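Long-range contacts in DyP (Bjerkandera adusta, PDB 3VXJ), which binds heme b and probably works as a dye-decolorizing peroxidase, oxidising organic substrates at the expense of hydrogen peroxide: residues A[217-223]-A[354-360]; A[89-94]-A[424-429]. All blocks are in the same frame, centred on the assembly; numbering follows the deposited sequence.

Contact 1. Residues A[217-223]-A[354-360]; sequences FMAFRHF and LLFVEYQ. With HEM (protoporphyrin IX containing Fe), chain B.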
loop_
_atom_site.group_PDB
_atom_site.type_symbol
_atom_site.label_atom_id
_atom_site.label_comp_id
_atom_site.label_asym_id
_atom_site.label_seq_id
_atom_site.Cartn_x
_atom_site.Cartn_y
_atom_site.Cartn_z
ATOM N N PHE A 217 5.895 5.075 10.198
ATOM C CA PHE A 217 5.346 3.740 10.429
ATOM C C PHE A 217 4.888 3.107 9.132
ATOM O O PHE A 217 4.162 3.735 8.347
ATOM C CB PHE A 217 4.166 3.764 11.404
ATOM C CG PHE A 217 4.552 4.102 12.813
ATOM C CD1 PHE A 217 5.072 3.129 13.674
ATOM C CD2 PHE A 217 4.429 5.403 13.277
ATOM C CE1 PHE A 217 5.442 3.454 14.978
ATOM C CE2 PHE A 217 4.784 5.735 14.580
ATOM C CZ PHE A 217 5.298 4.761 15.431
ATOM N N MET A 218 5.320 1.869 8.916
ATOM C CA MET A 218 4.837 1.044 7.824
ATOM C C MET A 218 3.762 0.071 8.296
ATOM O O MET A 218 3.935 -0.642 9.297
ATOM C CB MET A 218 5.989 0.248 7.217
ATOM C CG MET A 218 5.549 -0.588 6.007
ATOM S SD MET A 218 6.527 -2.054 5.667
ATOM C CE MET A 218 8.016 -1.313 5.019
ATOM N N ALA A 219 2.655 0.037 7.557
ATOM C CA ALA A 219 1.706 -1.062 7.625
ATOM C C ALA A 219 2.047 -1.970 6.444
ATOM O O ALA A 219 1.908 -1.584 5.280
ATOM C CB ALA A 219 0.279 -0.551 7.523
ATOM N N PHE A 220 2.544 -3.156 6.764
ATOM C CA PHE A 220 2.800 -4.187 5.780
ATOM C C PHE A 220 1.637 -5.180 5.782
ATOM O O PHE A 220 1.177 -5.608 6.844
ATOM C CB PHE A 220 4.109 -4.933 6.086
ATOM C CG PHE A 220 4.390 -6.030 5.108
ATOM C CD1 PHE A 220 4.945 -5.729 3.877
ATOM C CD2 PHE A 220 4.065 -7.354 5.389
ATOM C CE1 PHE A 220 5.175 -6.723 2.938
ATOM C CE2 PHE A 220 4.288 -8.347 4.452
ATOM C CZ PHE A 220 4.847 -8.033 3.232
ATOM N N ARG A 221 1.163 -5.535 4.591
ATOM C CA ARG A 221 0.133 -6.568 4.441
ATOM C C ARG A 221 0.501 -7.521 3.321
ATOM O O ARG A 221 0.809 -7.088 2.208
ATOM C CB ARG A 221 -1.228 -5.953 4.127
ATOM C CG ARG A 221 -1.711 -4.911 5.137
ATOM C CD ARG A 221 -2.378 -5.539 6.348
ATOM N NE ARG A 221 -3.787 -5.823 6.092
ATOM C CZ ARG A 221 -4.523 -6.722 6.753
ATOM N NH1 ARG A 221 -3.991 -7.496 7.692
ATOM N NH2 ARG A 221 -5.807 -6.868 6.441
ATOM N N HIS A 222 0.487 -8.819 3.614
ATOM C CA HIS A 222 0.676 -9.809 2.574
ATOM C C HIS A 222 -0.701 -10.239 2.082
ATOM O O HIS A 222 -1.431 -10.922 2.807
ATOM C CB HIS A 222 1.457 -11.002 3.129
ATOM C CG HIS A 222 1.507 -12.178 2.209
ATOM N ND1 HIS A 222 1.851 -13.443 2.638
ATOM C CD2 HIS A 222 1.250 -12.287 0.883
ATOM C CE1 HIS A 222 1.793 -14.278 1.618
ATOM N NE2 HIS A 222 1.416 -13.607 0.544
ATOM N N PHE A 223 -1.080 -9.808 0.879
ATOM C CA PHE A 223 -2.393 -10.162 0.324
ATOM C C PHE A 223 -2.226 -11.202 -0.763
ATOM O O PHE A 223 -1.407 -11.026 -1.665
ATOM C CB PHE A 223 -3.070 -8.959 -0.339
ATOM C CG PHE A 223 -3.448 -7.857 0.599
ATOM C CD1 PHE A 223 -4.299 -8.094 1.679
ATOM C CD2 PHE A 223 -3.002 -6.563 0.354
ATOM C CE1 PHE A 223 -4.667 -7.048 2.526
ATOM C CE2 PHE A 223 -3.363 -5.508 1.187
ATOM C CZ PHE A 223 -4.209 -5.748 2.277
ATOM N N LEU A 354 -0.291 -9.200 -3.672
ATOM C CA LEU A 354 0.293 -7.889 -3.464
ATOM C C LEU A 354 1.010 -7.876 -2.136
ATOM O O LEU A 354 0.457 -8.274 -1.112
ATOM C CB LEU A 354 -0.786 -6.789 -3.486
ATOM C CG LEU A 354 -0.304 -5.325 -3.542
ATOM C CD1 LEU A 354 0.395 -5.015 -4.875
ATOM C CD2 LEU A 354 -1.472 -4.348 -3.310
ATOM N N LEU A 355 2.257 -7.437 -2.178
ATOM C CA LEU A 355 2.999 -7.097 -0.969
ATOM C C LEU A 355 2.772 -5.609 -0.739
ATOM O O LEU A 355 3.405 -4.760 -1.375
ATOM C CB LEU A 355 4.483 -7.453 -1.117
ATOM C CG LEU A 355 4.725 -8.912 -1.515
ATOM C CD1 LEU A 355 6.202 -9.228 -1.651
ATOM C CD2 LEU A 355 4.072 -9.883 -0.541
ATOM N N PHE A 356 1.822 -5.323 0.148
ATOM C CA PHE A 356 1.295 -3.981 0.335
ATOM C C PHE A 356 2.075 -3.253 1.431
ATOM O O PHE A 356 2.343 -3.813 2.506
ATOM C CB PHE A 356 -0.191 -4.093 0.675
ATOM C CG PHE A 356 -0.842 -2.796 1.050
ATOM C CD1 PHE A 356 -1.465 -2.004 0.090
ATOM C CD2 PHE A 356 -0.875 -2.391 2.385
ATOM C CE1 PHE A 356 -2.067 -0.801 0.443
ATOM C CE2 PHE A 356 -1.504 -1.208 2.747
ATOM C CZ PHE A 356 -2.094 -0.409 1.781
ATOM N N VAL A 357 2.430 -2.005 1.131
ATOM C CA VAL A 357 3.259 -1.181 2.011
ATOM C C VAL A 357 2.663 0.213 2.051
ATOM O O VAL A 357 2.516 0.849 1.002
ATOM C CB VAL A 357 4.687 -1.082 1.445
ATOM C CG1 VAL A 357 5.523 -0.105 2.242
ATOM C CG2 VAL A 357 5.355 -2.463 1.417
ATOM N N GLU A 358 2.311 0.679 3.251
ATOM C CA GLU A 358 1.762 2.017 3.404
ATOM C C GLU A 358 2.418 2.709 4.586
ATOM O O GLU A 358 2.495 2.129 5.676
ATOM C CB GLU A 358 0.249 1.952 3.606
ATOM C CG GLU A 358 -0.457 3.297 3.516
ATOM C CD GLU A 358 -1.971 3.186 3.374
ATOM O OE1 GLU A 358 -2.550 2.190 3.821
ATOM O OE2 GLU A 358 -2.578 4.117 2.786
ATOM N N TYR A 359 2.883 3.935 4.348
ATOM C CA TYR A 359 3.601 4.736 5.342
ATOM C C TYR A 359 2.788 5.937 5.797
ATOM O O TYR A 359 2.181 6.649 4.986
ATOM C CB TYR A 359 4.909 5.280 4.771
ATOM C CG TYR A 359 5.920 4.239 4.363
ATOM C CD1 TYR A 359 6.666 3.548 5.314
ATOM C CD2 TYR A 359 6.148 3.959 3.011
ATOM C CE1 TYR A 359 7.614 2.612 4.942
ATOM C CE2 TYR A 359 7.111 3.016 2.622
ATOM C CZ TYR A 359 7.822 2.344 3.598
ATOM O OH TYR A 359 8.768 1.402 3.233
ATOM N N GLN A 360 2.842 6.191 7.102
ATOM C CA GLN A 360 2.155 7.332 7.724
ATOM C C GLN A 360 2.770 7.541 9.098
ATOM O O GLN A 360 3.359 6.623 9.666
ATOM C CB GLN A 360 0.650 7.059 7.870
ATOM C CG GLN A 360 0.323 5.775 8.647
ATOM C CD GLN A 360 0.282 4.544 7.755
ATOM O OE1 GLN A 360 -0.566 4.433 6.874
ATOM N NE2 GLN A 360 1.197 3.598 7.991
HETATM C CHA HEM B . -5.219 3.218 -4.878
HETATM C CHB HEM B . -5.129 -1.519 -5.837
HETATM C CHC HEM B . -5.198 -2.524 -1.107
HETATM C CHD HEM B . -5.252 2.208 -0.119
HETATM C C1A HEM B . -5.224 2.026 -5.549
HETATM C C2A HEM B . -5.284 1.872 -6.985
HETATM C C3A HEM B . -5.269 0.553 -7.246
HETATM C C4A HEM B . -5.169 -0.152 -5.988
HETATM C CMA HEM B . -5.313 -0.130 -8.626
HETATM C CAA HEM B . -5.418 3.038 -7.990
HETATM C CBA HEM B . -4.097 3.647 -8.465
HETATM C CGA HEM B . -3.397 4.488 -7.423
HETATM O O1A HEM B . -3.865 5.596 -7.086
HETATM O O2A HEM B . -2.318 4.044 -6.941
HETATM C C1B HEM B . -5.125 -2.211 -4.642
HETATM C C2B HEM B . -5.092 -3.651 -4.499
HETATM C C3B HEM B . -5.106 -3.931 -3.182
HETATM C C4B HEM B . -5.135 -2.670 -2.471
HETATM C CMB HEM B . -5.069 -4.637 -5.687
HETATM C CAB HEM B . -5.063 -5.310 -2.491
HETATM C CBB HEM B . -4.553 -6.389 -3.088
HETATM C C1C HEM B . -5.266 -1.331 -0.434
HETATM C C2C HEM B . -5.395 -1.174 1.002
HETATM C C3C HEM B . -5.426 0.139 1.276
HETATM C C4C HEM B . -5.309 0.843 0.017
HETATM C CMC HEM B . -5.464 -2.348 1.997
HETATM C CAC HEM B . -5.540 0.848 2.652
HETATM C CBC HEM B . -6.307 0.360 3.636
HETATM C C1D HEM B . -5.180 2.896 -1.302
HETATM C C2D HEM B . -5.015 4.326 -1.385
HETATM C C3D HEM B . -5.018 4.638 -2.849
HETATM C C4D HEM B . -5.174 3.371 -3.519
HETATM C CMD HEM B . -4.884 5.363 -0.258
HETATM C CAD HEM B . -4.897 6.050 -3.441
HETATM C CBD HEM B . -6.282 6.688 -3.386
HETATM C CGD HEM B . -6.263 8.101 -3.903
HETATM O O1D HEM B . -7.105 8.411 -4.789
HETATM O O2D HEM B . -5.429 8.912 -3.443
HETATM N NA HEM B . -5.179 0.778 -4.980
HETATM N NB HEM B . -5.186 -1.633 -3.380
HETATM N NC HEM B . -5.256 -0.077 -1.000
HETATM N ND HEM B . -5.239 2.351 -2.583
HETATM FE FE HEM B . -5.286 0.346 -2.985
HETATM O O HOH W 1 -3.295 0.407 -3.047
#
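The side chains of Phe223 and Phe356 run alongside each other, pointing the same way, with their ring planes 58° apart, neither stacked nor edge-to-face; Phe223 CE2 is 3.5 Å from Phe356 CB. Over one face of Phe223, toward its rim, sits CB of Arg221; over the rim of one Phe356 face sits the heme methyl CMC. The outer rim of Phe356 reaches the porphyrin, CE1 being 3.4 Å from heme C1C, while the iron-bound water and Glu358 OE1 approach the ring's edge in plane. With CG anti to the backbone N (chi1 173°), Phe356 stands off the sheet toward this distal side of the heme. At the far end, Gln360 O meets the Phe217 ring at its edge, in plane. The two strands are the central pair of the four-stranded antiparallel sheet in one ferredoxin-like half of the DyP fold. Backbone bonds hold them in register, the straightest from Ala219 N to Glu358 O, 2.8 Å with 168° at the hydrogen. Gln360 adds a weak bond from NE2 to Phe217 O, while its OE1 accepts from Phe367 N. If Phe356 were an alanine, the ring's contacts with porphyrin and Arg221 CG would go, probably opening a gap beside the heme. On the opposite face Met218 CG packs 3.8 Å from Val357 CG1, and its CE lies beside Tyr359 OH, itself hydrogen-bonded to Asp14.

Contact 2. Residues A[89-94]-A[424-429]; sequences QFPDGQ and GGEYFF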
loop_
_atom_site.group_PDB
_atom_site.type_symbol
_atom_site.label_atom_id
_atom_site.label_comp_id
_atom_site.label_asym_id
_atom_site.label_seq_id
_atom_site.Cartn_x
_atom_site.Cartn_y
_atom_site.Cartn_z
ATOM N N GLN A 89 -1.245 1.562 17.971
ATOM C CA GLN A 89 -1.291 0.200 17.425
ATOM C C GLN A 89 0.063 -0.492 17.338
ATOM O O GLN A 89 0.148 -1.715 17.456
ATOM C CB GLN A 89 -1.946 0.185 16.045
ATOM C CG GLN A 89 -3.455 0.217 16.097
ATOM C CD GLN A 89 -3.997 1.612 16.260
ATOM O OE1 GLN A 89 -3.499 2.545 15.641
ATOM N NE2 GLN A 89 -5.035 1.762 17.073
ATOM N N PHE A 90 1.124 0.274 17.104
ATOM C CA PHE A 90 2.456 -0.303 16.946
ATOM C C PHE A 90 2.861 -1.257 18.090
ATOM O O PHE A 90 3.388 -2.332 17.812
ATOM C CB PHE A 90 3.474 0.825 16.749
ATOM C CG PHE A 90 4.900 0.367 16.630
ATOM C CD1 PHE A 90 5.372 -0.224 15.453
ATOM C CD2 PHE A 90 5.788 0.575 17.682
ATOM C CE1 PHE A 90 6.708 -0.617 15.339
ATOM C CE2 PHE A 90 7.114 0.186 17.584
ATOM C CZ PHE A 90 7.580 -0.407 16.402
ATOM N N PRO A 91 2.604 -0.887 19.369
ATOM C CA PRO A 91 3.155 -1.740 20.427
ATOM C C PRO A 91 2.629 -3.172 20.437
ATOM O O PRO A 91 3.393 -4.088 20.732
ATOM C CB PRO A 91 2.767 -1.000 21.711
ATOM C CG PRO A 91 2.712 0.442 21.291
ATOM C CD PRO A 91 2.065 0.366 19.930
ATOM N N ASP A 92 1.349 -3.373 20.127
ATOM C CA ASP A 92 0.786 -4.724 20.211
ATOM C C ASP A 92 1.016 -5.557 18.960
ATOM O O ASP A 92 0.805 -6.774 18.983
ATOM C CB ASP A 92 -0.705 -4.694 20.545
ATOM C CG ASP A 92 -0.984 -4.243 21.966
ATOM O OD1 ASP A 92 -0.058 -4.253 22.806
ATOM O OD2 ASP A 92 -2.150 -3.891 22.237
ATOM N N GLY A 93 1.449 -4.918 17.874
ATOM C CA GLY A 93 1.649 -5.610 16.598
ATOM C C GLY A 93 0.352 -5.827 15.827
ATOM O O GLY A 93 -0.755 -5.695 16.376
ATOM N N GLN A 94 0.478 -6.195 14.559
ATOM C CA GLN A 94 -0.686 -6.280 13.690
ATOM C C GLN A 94 -1.566 -7.504 13.927
ATOM O O GLN A 94 -2.773 -7.405 13.773
ATOM C CB GLN A 94 -0.278 -6.166 12.224
ATOM C CG GLN A 94 -1.483 -5.884 11.304
ATOM C CD GLN A 94 -1.116 -5.956 9.843
ATOM O OE1 GLN A 94 -1.463 -6.915 9.151
ATOM N NE2 GLN A 94 -0.376 -4.960 9.364
ATOM N N GLY A 424 -1.169 -12.283 6.414
ATOM C CA GLY A 424 -0.231 -11.828 7.426
ATOM C C GLY A 424 0.117 -10.378 7.194
ATOM O O GLY A 424 -0.167 -9.807 6.132
ATOM N N GLY A 425 0.747 -9.787 8.195
ATOM C CA GLY A 425 1.194 -8.412 8.116
ATOM C C GLY A 425 1.800 -7.997 9.433
ATOM O O GLY A 425 1.726 -8.730 10.424
ATOM N N GLU A 426 2.403 -6.815 9.443
ATOM C CA GLU A 426 2.990 -6.285 10.657
ATOM C C GLU A 426 3.072 -4.770 10.585
ATOM O O GLU A 426 3.033 -4.174 9.498
ATOM C CB GLU A 426 4.371 -6.926 10.924
ATOM C CG GLU A 426 4.988 -6.628 12.296
ATOM C CD GLU A 426 4.029 -6.936 13.439
ATOM O OE1 GLU A 426 4.119 -8.049 14.017
ATOM O OE2 GLU A 426 3.177 -6.072 13.744
ATOM N N TYR A 427 3.176 -4.155 11.758
ATOM C CA TYR A 427 3.416 -2.728 11.888
ATOM C C TYR A 427 4.878 -2.519 12.257
ATOM O O TYR A 427 5.353 -3.061 13.267
ATOM C CB TYR A 427 2.506 -2.148 12.980
ATOM C CG TYR A 427 1.011 -2.223 12.724
ATOM C CD1 TYR A 427 0.473 -1.921 11.465
ATOM C CD2 TYR A 427 0.135 -2.570 13.749
ATOM C CE1 TYR A 427 -0.903 -1.977 11.237
ATOM C CE2 TYR A 427 -1.242 -2.618 13.534
ATOM C CZ TYR A 427 -1.747 -2.318 12.274
ATOM O OH TYR A 427 -3.094 -2.372 12.051
ATOM N N PHE A 428 5.581 -1.744 11.429
ATOM C CA PHE A 428 7.011 -1.468 11.603
ATOM C C PHE A 428 7.252 0.021 11.780
ATOM O O PHE A 428 6.486 0.849 11.295
ATOM C CB PHE A 428 7.839 -1.944 10.393
ATOM C CG PHE A 428 7.765 -3.414 10.152
ATOM C CD1 PHE A 428 8.503 -4.300 10.937
ATOM C CD2 PHE A 428 6.959 -3.926 9.140
ATOM C CE1 PHE A 428 8.434 -5.673 10.721
ATOM C CE2 PHE A 428 6.894 -5.297 8.910
ATOM C CZ PHE A 428 7.633 -6.167 9.692
ATOM N N PHE A 429 8.342 0.356 12.454
ATOM C CA PHE A 429 8.832 1.726 12.461
ATOM C C PHE A 429 10.161 1.790 11.721
ATOM O O PHE A 429 11.092 1.039 12.040
ATOM C CB PHE A 429 8.990 2.252 13.892
ATOM C CG PHE A 429 9.496 3.662 13.953
ATOM C CD1 PHE A 429 8.687 4.718 13.562
ATOM C CD2 PHE A 429 10.813 3.930 14.335
ATOM C CE1 PHE A 429 9.151 6.034 13.596
ATOM C CE2 PHE A 429 11.288 5.248 14.378
ATOM C CZ PHE A 429 10.463 6.292 13.993
HETATM O O HOH W 2 5.008 -3.806 16.077
#
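Gly425 runs so close along the amide of Gln94 that its CA lies 3.2 Å from Gln94 OE1; a CB at this glycine would collide with that oxygen. The amide's own partners lie on the adjoining strand: OE1 accepts from Arg221 NH1, and NE2 donates to Phe220 O. Next comes Glu426, whose chain starts away from the loop but bends at chi2 (52°) and brings its carboxylate back to it. OE2 accepts Gln94 N on its syn side at 2.8 Å, 26° out of the carboxylate plane, and offers its anti lone pair to Tyr427 N, also at 2.8 Å. Gln94 covers one face of the Tyr427 ring, its CB over the centre, 3.9 Å from the centroid, a CH-pi contact. Gln89 CB touches Tyr427 CE2, and the phenol OH is hydrogen-bonded to Asp97. Tyr427 O and Phe90 O share a water that donates to both. Past Phe428, whose CA meets the Phe90 ring at its edge, Phe429 CB packs 3.9 Å from Phe90 CZ. The loop between helices 73-78 and 98-101 thus lies against 420-430, an outermost strand of the four-stranded antiparallel sheet. Two backbone N-H groups grip one buried carboxylate oxygen, probably helping to stabilise a negative charge there; that of Gln94 ties loop to strand.

Overall arrangement
Contacts 1 and 2 illustrate how a sheet can carry a cofactor on its two inner strands and a loop from another part of the chain on its edge. Their centres are 10 Å apart, and strand 216-225 joins them: His222 N lies 2.8 Å from Gly424 O, and Met218 N 2.8 Å from Phe428 O, both probable hydrogen bonds. Contact 1 is nested inside the chain loop closed by contact 2. Phe217 CE1 packs 3.5 Å from Phe90 CG, bringing loop 89-94 against strand 217-223. Contact 1 touches the heme, with Phe356 about 7 Å from the axial ligand His308 by side chain, whereas contact 2 is set back, its Gln94 side chain about 9 Å from the heme.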